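Local coordinates for type VI secretion system-associated protein TagF (Pseudomonas aeruginosa PAO1, PDB 2QNU) that is of uncharacterised molecular function but is probably an accessory or regulatory component of the type VI secretion system, at residues 109-112 with 113-117; 27-30 with 31-35; 175-179 with 180-184. All blocks are in the same frame, centred on the assembly; numbering follows the deposited sequence.

Contact 1: residues 109-112 with 113-117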
loop_
_atom_site.group_PDB
_atom_site.type_symbol
_atom_site.label_atom_id
_atom_site.label_comp_id
_atom_site.label_asym_id
_atom_site.label_seq_id
_atom_site.Cartn_x
_atom_site.Cartn_y
_atom_site.Cartn_z
ATOM N N ASP B 109 -13.858 -10.706 7.019
ATOM C CA ASP B 109 -14.910 -9.771 7.462
ATOM C C ASP B 109 -15.572 -10.124 8.787
ATOM O O ASP B 109 -16.269 -9.289 9.373
ATOM C CB ASP B 109 -16.013 -9.732 6.415
ATOM C CG ASP B 109 -15.596 -9.022 5.140
ATOM O OD1 ASP B 109 -15.034 -7.914 5.231
ATOM O OD2 ASP B 109 -15.938 -9.554 4.049
ATOM N N GLY B 110 -15.338 -11.328 9.284
ATOM C CA GLY B 110 -16.101 -11.892 10.402
ATOM C C GLY B 110 -16.176 -11.069 11.664
ATOM O O GLY B 110 -17.287 -10.866 12.214
ATOM N N TRP B 111 -15.010 -10.608 12.155
ATOM C CA TRP B 111 -14.961 -9.775 13.374
ATOM C C TRP B 111 -15.832 -8.501 13.197
ATOM O O TRP B 111 -16.626 -8.123 14.040
ATOM C CB TRP B 111 -13.504 -9.378 13.673
ATOM C CG TRP B 111 -13.341 -8.699 14.981
ATOM C CD1 TRP B 111 -13.329 -9.287 16.238
ATOM C CD2 TRP B 111 -13.233 -7.289 15.192
ATOM N NE1 TRP B 111 -13.185 -8.317 17.191
ATOM C CE2 TRP B 111 -13.114 -7.086 16.578
ATOM C CE3 TRP B 111 -13.197 -6.175 14.330
ATOM C CZ2 TRP B 111 -12.995 -5.817 17.125
ATOM C CZ3 TRP B 111 -13.056 -4.913 14.869
ATOM C CH2 TRP B 111 -12.956 -4.742 16.254
ATOM N N PHE B 112 -15.639 -7.853 12.066
ATOM C CA PHE B 112 -16.374 -6.631 11.720
ATOM C C PHE B 112 -17.945 -6.820 11.624
ATOM O O PHE B 112 -18.758 -5.980 12.073
ATOM C CB PHE B 112 -15.775 -6.082 10.425
ATOM C CG PHE B 112 -14.347 -5.553 10.605
ATOM C CD1 PHE B 112 -14.129 -4.326 11.196
ATOM C CD2 PHE B 112 -13.242 -6.306 10.211
ATOM C CE1 PHE B 112 -12.804 -3.829 11.428
ATOM C CE2 PHE B 112 -11.905 -5.842 10.439
ATOM C CZ PHE B 112 -11.697 -4.603 11.027
ATOM N N GLU B 113 -18.326 -7.919 11.009
ATOM C CA GLU B 113 -19.736 -8.314 10.934
ATOM C C GLU B 113 -20.306 -8.564 12.339
ATOM O O GLU B 113 -21.391 -8.061 12.671
ATOM C CB GLU B 113 -19.849 -9.537 10.046
ATOM C CG GLU B 113 -19.665 -9.163 8.599
ATOM C CD GLU B 113 -19.549 -10.341 7.649
ATOM O OE1 GLU B 113 -19.533 -11.491 8.089
ATOM O OE2 GLU B 113 -19.435 -10.105 6.447
ATOM N N GLN B 114 -19.538 -9.240 13.191
ATOM C CA GLN B 114 -19.941 -9.417 14.582
ATOM C C GLN B 114 -20.048 -8.085 15.289
ATOM O O GLN B 114 -20.945 -7.891 16.069
ATOM C CB GLN B 114 -18.957 -10.266 15.409
ATOM C CG GLN B 114 -18.631 -11.615 14.821
ATOM C CD GLN B 114 -17.609 -12.443 15.668
ATOM O OE1 GLN B 114 -17.606 -12.378 16.918
ATOM N NE2 GLN B 114 -16.769 -13.253 14.972
ATOM N N VAL B 115 -19.097 -7.173 15.079
ATOM C CA VAL B 115 -19.179 -5.897 15.733
ATOM C C VAL B 115 -20.400 -5.144 15.225
ATOM O O VAL B 115 -21.098 -4.524 16.014
ATOM C CB VAL B 115 -17.911 -5.005 15.535
ATOM C CG1 VAL B 115 -18.208 -3.616 16.014
ATOM C CG2 VAL B 115 -16.741 -5.592 16.301
ATOM N N GLU B 116 -20.616 -5.145 13.914
ATOM C CA GLU B 116 -21.822 -4.470 13.335
ATOM C C GLU B 116 -23.116 -5.026 13.921
ATOM O O GLU B 116 -24.038 -4.277 14.240
ATOM C CB GLU B 116 -21.875 -4.631 11.824
ATOM C CG GLU B 116 -20.792 -3.824 11.052
ATOM C CD GLU B 116 -20.891 -4.058 9.560
ATOM O OE1 GLU B 116 -21.576 -5.044 9.182
ATOM O OE2 GLU B 116 -20.311 -3.267 8.735
ATOM N N SER B 117 -23.185 -6.340 14.101
ATOM C CA SER B 117 -24.418 -6.916 14.712
ATOM C C SER B 117 -24.608 -6.393 16.128
ATOM O O SER B 117 -25.735 -6.121 16.586
ATOM C CB SER B 117 -24.384 -8.435 14.624
ATOM O OG SER B 117 -25.179 -8.987 15.621
#

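Contact 2: residues 27-30 with 31-35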
loop_
_atom_site.group_PDB
_atom_site.type_symbol
_atom_site.label_atom_id
_atom_site.label_comp_id
_atom_site.label_asym_id
_atom_site.label_seq_id
_atom_site.Cartn_x
_atom_site.Cartn_y
_atom_site.Cartn_z
ATOM N N GLU B 27 -10.336 10.940 24.252
ATOM C CA GLU B 27 -10.169 12.388 24.086
ATOM C C GLU B 27 -10.061 12.794 22.602
ATOM O O GLU B 27 -10.901 13.588 22.119
ATOM C CB GLU B 27 -8.946 12.937 24.882
ATOM C CG GLU B 27 -9.310 13.744 26.154
ATOM C CD GLU B 27 -8.094 14.495 26.798
ATOM O OE1 GLU B 27 -6.998 14.524 26.175
ATOM O OE2 GLU B 27 -8.232 15.060 27.928
ATOM N N PRO B 28 -9.028 12.296 21.872
ATOM C CA PRO B 28 -8.963 12.639 20.444
ATOM C C PRO B 28 -10.097 12.082 19.562
ATOM O O PRO B 28 -10.483 12.676 18.549
ATOM C CB PRO B 28 -7.590 12.047 19.997
ATOM C CG PRO B 28 -7.279 10.989 21.020
ATOM C CD PRO B 28 -7.844 11.515 22.301
ATOM N N TRP B 29 -10.570 10.895 19.881
ATOM C CA TRP B 29 -11.602 10.287 19.050
ATOM C C TRP B 29 -12.870 11.157 19.149
ATOM O O TRP B 29 -13.415 11.544 18.130
ATOM C CB TRP B 29 -11.876 8.860 19.489
ATOM C CG TRP B 29 -12.988 8.212 18.748
ATOM C CD1 TRP B 29 -14.229 7.874 19.271
ATOM C CD2 TRP B 29 -13.003 7.805 17.390
ATOM N NE1 TRP B 29 -14.985 7.306 18.305
ATOM C CE2 TRP B 29 -14.268 7.255 17.134
ATOM C CE3 TRP B 29 -12.091 7.905 16.337
ATOM C CZ2 TRP B 29 -14.643 6.764 15.867
ATOM C CZ3 TRP B 29 -12.441 7.407 15.087
ATOM C CH2 TRP B 29 -13.708 6.829 14.860
ATOM N N ASP B 30 -13.265 11.490 20.369
ATOM C CA ASP B 30 -14.360 12.428 20.641
ATOM C C ASP B 30 -14.221 13.792 19.941
ATOM O O ASP B 30 -15.153 14.250 19.322
ATOM C CB ASP B 30 -14.479 12.680 22.143
ATOM C CG ASP B 30 -15.584 13.696 22.502
ATOM O OD1 ASP B 30 -16.803 13.287 22.657
ATOM O OD2 ASP B 30 -15.263 14.889 22.668
ATOM N N ALA B 31 -13.025 14.403 20.023
ATOM C CA ALA B 31 -12.794 15.726 19.450
ATOM C C ALA B 31 -12.887 15.630 17.948
ATOM O O ALA B 31 -13.413 16.512 17.270
ATOM C CB ALA B 31 -11.453 16.226 19.881
ATOM N N TRP B 32 -12.396 14.531 17.403
ATOM C CA TRP B 32 -12.461 14.367 15.972
ATOM C C TRP B 32 -13.928 14.155 15.543
ATOM O O TRP B 32 -14.331 14.715 14.552
ATOM C CB TRP B 32 -11.540 13.224 15.433
ATOM C CG TRP B 32 -11.773 12.919 13.940
ATOM C CD1 TRP B 32 -11.357 13.645 12.863
ATOM C CD2 TRP B 32 -12.592 11.867 13.422
ATOM N NE1 TRP B 32 -11.833 13.098 11.696
ATOM C CE2 TRP B 32 -12.605 11.999 12.022
ATOM C CE3 TRP B 32 -13.344 10.858 14.022
ATOM C CZ2 TRP B 32 -13.292 11.114 11.200
ATOM C CZ3 TRP B 32 -14.037 9.959 13.212
ATOM C CH2 TRP B 32 -14.019 10.092 11.820
ATOM N N LEU B 33 -14.713 13.331 16.237
ATOM C CA LEU B 33 -16.147 13.165 15.846
ATOM C C LEU B 33 -16.914 14.437 16.000
ATOM O O LEU B 33 -17.630 14.819 15.107
ATOM C CB LEU B 33 -16.865 12.119 16.708
ATOM C CG LEU B 33 -16.485 10.706 16.405
ATOM C CD1 LEU B 33 -17.023 9.819 17.504
ATOM C CD2 LEU B 33 -17.002 10.290 15.080
ATOM N N ALA B 34 -16.727 15.114 17.118
ATOM C CA ALA B 34 -17.393 16.365 17.356
ATOM C C ALA B 34 -17.141 17.449 16.292
ATOM O O ALA B 34 -18.073 18.183 15.925
ATOM C CB ALA B 34 -17.016 16.882 18.724
ATOM N N SER B 35 -15.891 17.571 15.825
ATOM C CA SER B 35 -15.512 18.548 14.780
ATOM C C SER B 35 -16.206 18.214 13.484
ATOM O O SER B 35 -16.653 19.101 12.742
ATOM C CB SER B 35 -13.961 18.509 14.512
ATOM O OG SER B 35 -13.224 18.629 15.718
#

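Contact 3: residues 175-179 with 180-184. With ACT (acetate ion), chain F.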
loop_
_atom_site.group_PDB
_atom_site.type_symbol
_atom_site.label_atom_id
_atom_site.label_comp_id
_atom_site.label_asym_id
_atom_site.label_seq_id
_atom_site.Cartn_x
_atom_site.Cartn_y
_atom_site.Cartn_z
ATOM N N HIS B 175 2.307 -1.157 4.462
ATOM C CA HIS B 175 2.828 0.156 4.150
ATOM C C HIS B 175 1.704 1.119 3.751
ATOM O O HIS B 175 1.741 2.323 4.115
ATOM C CB HIS B 175 3.941 0.122 3.066
ATOM C CG HIS B 175 4.551 1.468 2.829
ATOM N ND1 HIS B 175 4.100 2.323 1.832
ATOM C CD2 HIS B 175 5.487 2.154 3.519
ATOM C CE1 HIS B 175 4.749 3.475 1.920
ATOM N NE2 HIS B 175 5.607 3.389 2.918
ATOM N N ALA B 176 0.706 0.657 2.983
ATOM C CA ALA B 176 -0.346 1.579 2.598
ATOM C C ALA B 176 -1.146 2.099 3.786
ATOM O O ALA B 176 -1.837 3.169 3.693
ATOM C CB ALA B 176 -1.261 0.970 1.508
ATOM N N CYS B 177 -1.096 1.395 4.897
ATOM C CA CYS B 177 -1.772 1.820 6.119
ATOM C C CYS B 177 -1.077 2.846 7.005
ATOM O O CYS B 177 -1.727 3.517 7.823
ATOM C CB CYS B 177 -2.107 0.589 7.001
ATOM S SG CYS B 177 -3.282 -0.487 6.143
ATOM N N ASP B 178 0.223 3.001 6.854
ATOM C CA ASP B 178 0.985 3.864 7.713
ATOM C C ASP B 178 0.598 5.302 7.516
ATOM O O ASP B 178 0.418 5.771 6.367
ATOM C CB ASP B 178 2.458 3.667 7.447
ATOM C CG ASP B 178 2.929 2.251 7.820
ATOM O OD1 ASP B 178 2.295 1.579 8.672
ATOM O OD2 ASP B 178 3.919 1.798 7.256
ATOM N N GLY B 179 0.486 6.016 8.628
ATOM C CA GLY B 179 0.069 7.414 8.544
ATOM C C GLY B 179 -1.376 7.635 8.035
ATOM O O GLY B 179 -1.725 8.732 7.655
ATOM N N ALA B 180 -2.193 6.610 8.003
ATOM C CA ALA B 180 -3.477 6.687 7.255
ATOM C C ALA B 180 -4.654 6.179 8.045
ATOM O O ALA B 180 -4.478 5.422 9.023
ATOM C CB ALA B 180 -3.394 5.884 5.941
ATOM N N SER B 181 -5.866 6.558 7.583
ATOM C CA SER B 181 -7.080 5.918 8.069
ATOM C C SER B 181 -7.833 5.331 6.858
ATOM O O SER B 181 -7.923 5.993 5.776
ATOM C CB SER B 181 -7.892 6.926 8.866
ATOM O OG SER B 181 -8.299 7.999 8.051
ATOM N N HIS B 182 -8.268 4.078 7.009
ATOM C CA HIS B 182 -9.064 3.367 6.028
ATOM C C HIS B 182 -10.476 3.155 6.629
ATOM O O HIS B 182 -10.635 2.890 7.827
ATOM C CB HIS B 182 -8.456 2.011 5.668
ATOM C CG HIS B 182 -7.262 2.100 4.750
ATOM N ND1 HIS B 182 -5.978 2.289 5.201
ATOM C CD2 HIS B 182 -7.191 2.088 3.399
ATOM C CE1 HIS B 182 -5.162 2.378 4.163
ATOM N NE2 HIS B 182 -5.872 2.236 3.051
ATOM N N TRP B 183 -11.462 3.261 5.768
ATOM C CA TRP B 183 -12.881 3.254 6.149
ATOM C C TRP B 183 -13.572 2.484 5.058
ATOM O O TRP B 183 -13.324 2.769 3.862
ATOM C CB TRP B 183 -13.391 4.670 6.154
ATOM C CG TRP B 183 -12.586 5.578 6.963
ATOM C CD1 TRP B 183 -11.451 6.293 6.538
ATOM C CD2 TRP B 183 -12.808 5.950 8.311
ATOM N NE1 TRP B 183 -10.979 7.058 7.573
ATOM C CE2 TRP B 183 -11.774 6.865 8.672
ATOM C CE3 TRP B 183 -13.783 5.601 9.278
ATOM C CZ2 TRP B 183 -11.681 7.411 9.939
ATOM C CZ3 TRP B 183 -13.686 6.134 10.534
ATOM C CH2 TRP B 183 -12.669 7.063 10.858
ATOM N N TRP B 184 -14.317 1.434 5.428
ATOM C CA TRP B 184 -14.972 0.607 4.417
ATOM C C TRP B 184 -16.252 -0.005 4.979
ATOM O O TRP B 184 -16.495 0.054 6.175
ATOM C CB TRP B 184 -14.063 -0.471 3.876
ATOM C CG TRP B 184 -13.755 -1.596 4.832
ATOM C CD1 TRP B 184 -14.299 -2.810 4.818
ATOM C CD2 TRP B 184 -12.797 -1.584 5.906
ATOM N NE1 TRP B 184 -13.771 -3.596 5.847
ATOM C CE2 TRP B 184 -12.855 -2.835 6.529
ATOM C CE3 TRP B 184 -11.910 -0.622 6.416
ATOM C CZ2 TRP B 184 -12.076 -3.147 7.593
ATOM C CZ3 TRP B 184 -11.135 -0.948 7.485
ATOM C CH2 TRP B 184 -11.224 -2.188 8.074
HETATM C C ACT F . -6.123 2.248 -0.159
HETATM O O ACT F . -7.269 2.527 0.340
HETATM O OXT ACT F . -5.096 2.124 0.611
HETATM C CH3 ACT F . -6.011 2.114 -1.602
#

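Contact 1: residues 109-112 with 113-117
V115 lays its CG2 methyl over one face of the W111 indole, one helical turn earlier. This is a CH-pi contact: CG2 sits 3.7 Å from the centroid of the six-membered ring and only 6° off its normal. Two torsions bring the groups together. W111 has CG anti to the backbone N (chi1 -172°), and V115 turns CG2 beside its own N, back toward the preceding turn. The rim of the indole also meets a ring: W111 CE3 lies over the centre of the F112 face, 3.6 Å above it. F112 in turn packs edge-to-face with W184. W111 packs on C93 and V115 on V91 and V75, all in the sheet. W111 NE1 is satisfied by the carbonyl of P140.

The acidic side chains form a separate group. D109 and E113 cross at a slant, with D109 CB 3.4 Å from E113 OE2. Their like charges come to 4.3 Å between D109 OD2 and E113 OE2. Arginines flank them, which should offset the repulsion: E113 pairs with R186, and D109 with R168 of the second subunit. E116 extends its chain past the F112 carbonyl, CG to O 3.1 Å. Its carboxylate is gripped by R59 and R186.

The backbone supplies four successive i to i+4 hydrogen bonds. E113 N to D109 O is 3.0 Å, and E116 N to F112 O is 2.7 Å. The Q114 and V115 amides bond likewise to G110 and W111. Before them, D108 OD2 accepts from G110 N near the start of the helix.

These are the first turns of an amphipathic alpha-helix, packed on an antiparallel beta-sheet through W111, F112, V115 and part of E116.

Contact 2: residues 27-30 with 31-35
W29 and W32 lie side by side and point the same way from the helix. Their closest atoms are the two CZ3 carbons, 3.5 Å apart. The six-membered rings are inclined by 36°, with centroids 5.1 Å apart, so the pair is oblique. W32 CE3 lies over the rim of the W29 face. L33 shares that face, with CG above it and CD1 3.3 Å from W29 NE1.

Both tryptophans have CG anti to the backbone N (chi1 176° for W29, 172° for W32), which carries the indoles out in the same direction. Each is anchored at NE1: W29 bonds to T90 OG1 and W32 to the carbonyl of P202. F25 stacks on W29, and F60 also meets it.

The backbone beneath is regular from A31 to A34, with L33 N bonded to W29 O at 2.9 Å. A31 O takes two donors from opposite faces of its plane, S35 N and S35 OG, the latter at 2.6 Å. D30 OD1 is hydrogen-bonded to Y7 OH.

The chemistry is mainly apolar and aromatic. Each indole N-H is bonded, so burying the two tryptophans should cost little in lost hydrogen bonds, and those bonds should restrict rotation of the rings.

Contact 3: residues 175-179 with 180-184
A180 opens the strand and closes the turn before it. Its N donates to C177 O at 3.1 Å, a weak bond with an N-H...O angle of 134°. The turn from C177 to A180 is type II. G179 takes the positive phi that this turn needs at its third position. A180 CB packs back on the turn, 3.5 Å from C177 O. D178, within the turn, forms a salt bridge with R147.

S181 CB points away from residues 175-179. Its OG accepts from W183 NE1 at 2.9 Å and lies somewhat out of the indole plane. OG also bonds to the carbonyl of G200.

H182 carries its imidazole back to the helix end. CG lies beside the backbone N (chi1 -76°). The ring edge at CE1 faces A176 O, which lies in the ring plane, 3.4 Å from CE1; that oxygen accepts its hydrogen bond from R197 NE. C177 SG stands obliquely to the ring, 4.0 Å from CE1. NE2 makes a nearly straight hydrogen bond to acetate OXT, 2.6 Å at 173°. The acetate probably comes from the crystallisation liquor. L172 of the second subunit packs on both C177 and H182.

W183 meets W32 and F60 with its ring, while W184 packs on L195 and on V105 of helix 101-105. The strand bonds to A61 and A63 along one edge and to M196 and Y198 along the other.

The whole is a helix-to-strand connection through a type II beta turn, leading into an inner strand of an antiparallel sheet.

Overall arrangement
Contact 3 joins the other two. Contacts 1 and 2 lie on opposite sides of the chain's centre, with centres about 24 Å apart and nearest atoms about 11 Å apart. Each is about 19 Å from contact 3, centre to centre, and each touches strand 180-185. W184 CZ2 meets F112 CZ of contact 1 at 3.7 Å. W183 CH2 meets W32 CH2 of contact 2 at 3.5 Å. Two consecutive tryptophans of strand 180-185 thus pack on the helices 110-121 and 23-44. The acetate lies by H182 of contact 3, and its site is not known to be functional. Contacts 1 and 3 also adjoin the second subunit; contact 2 does not.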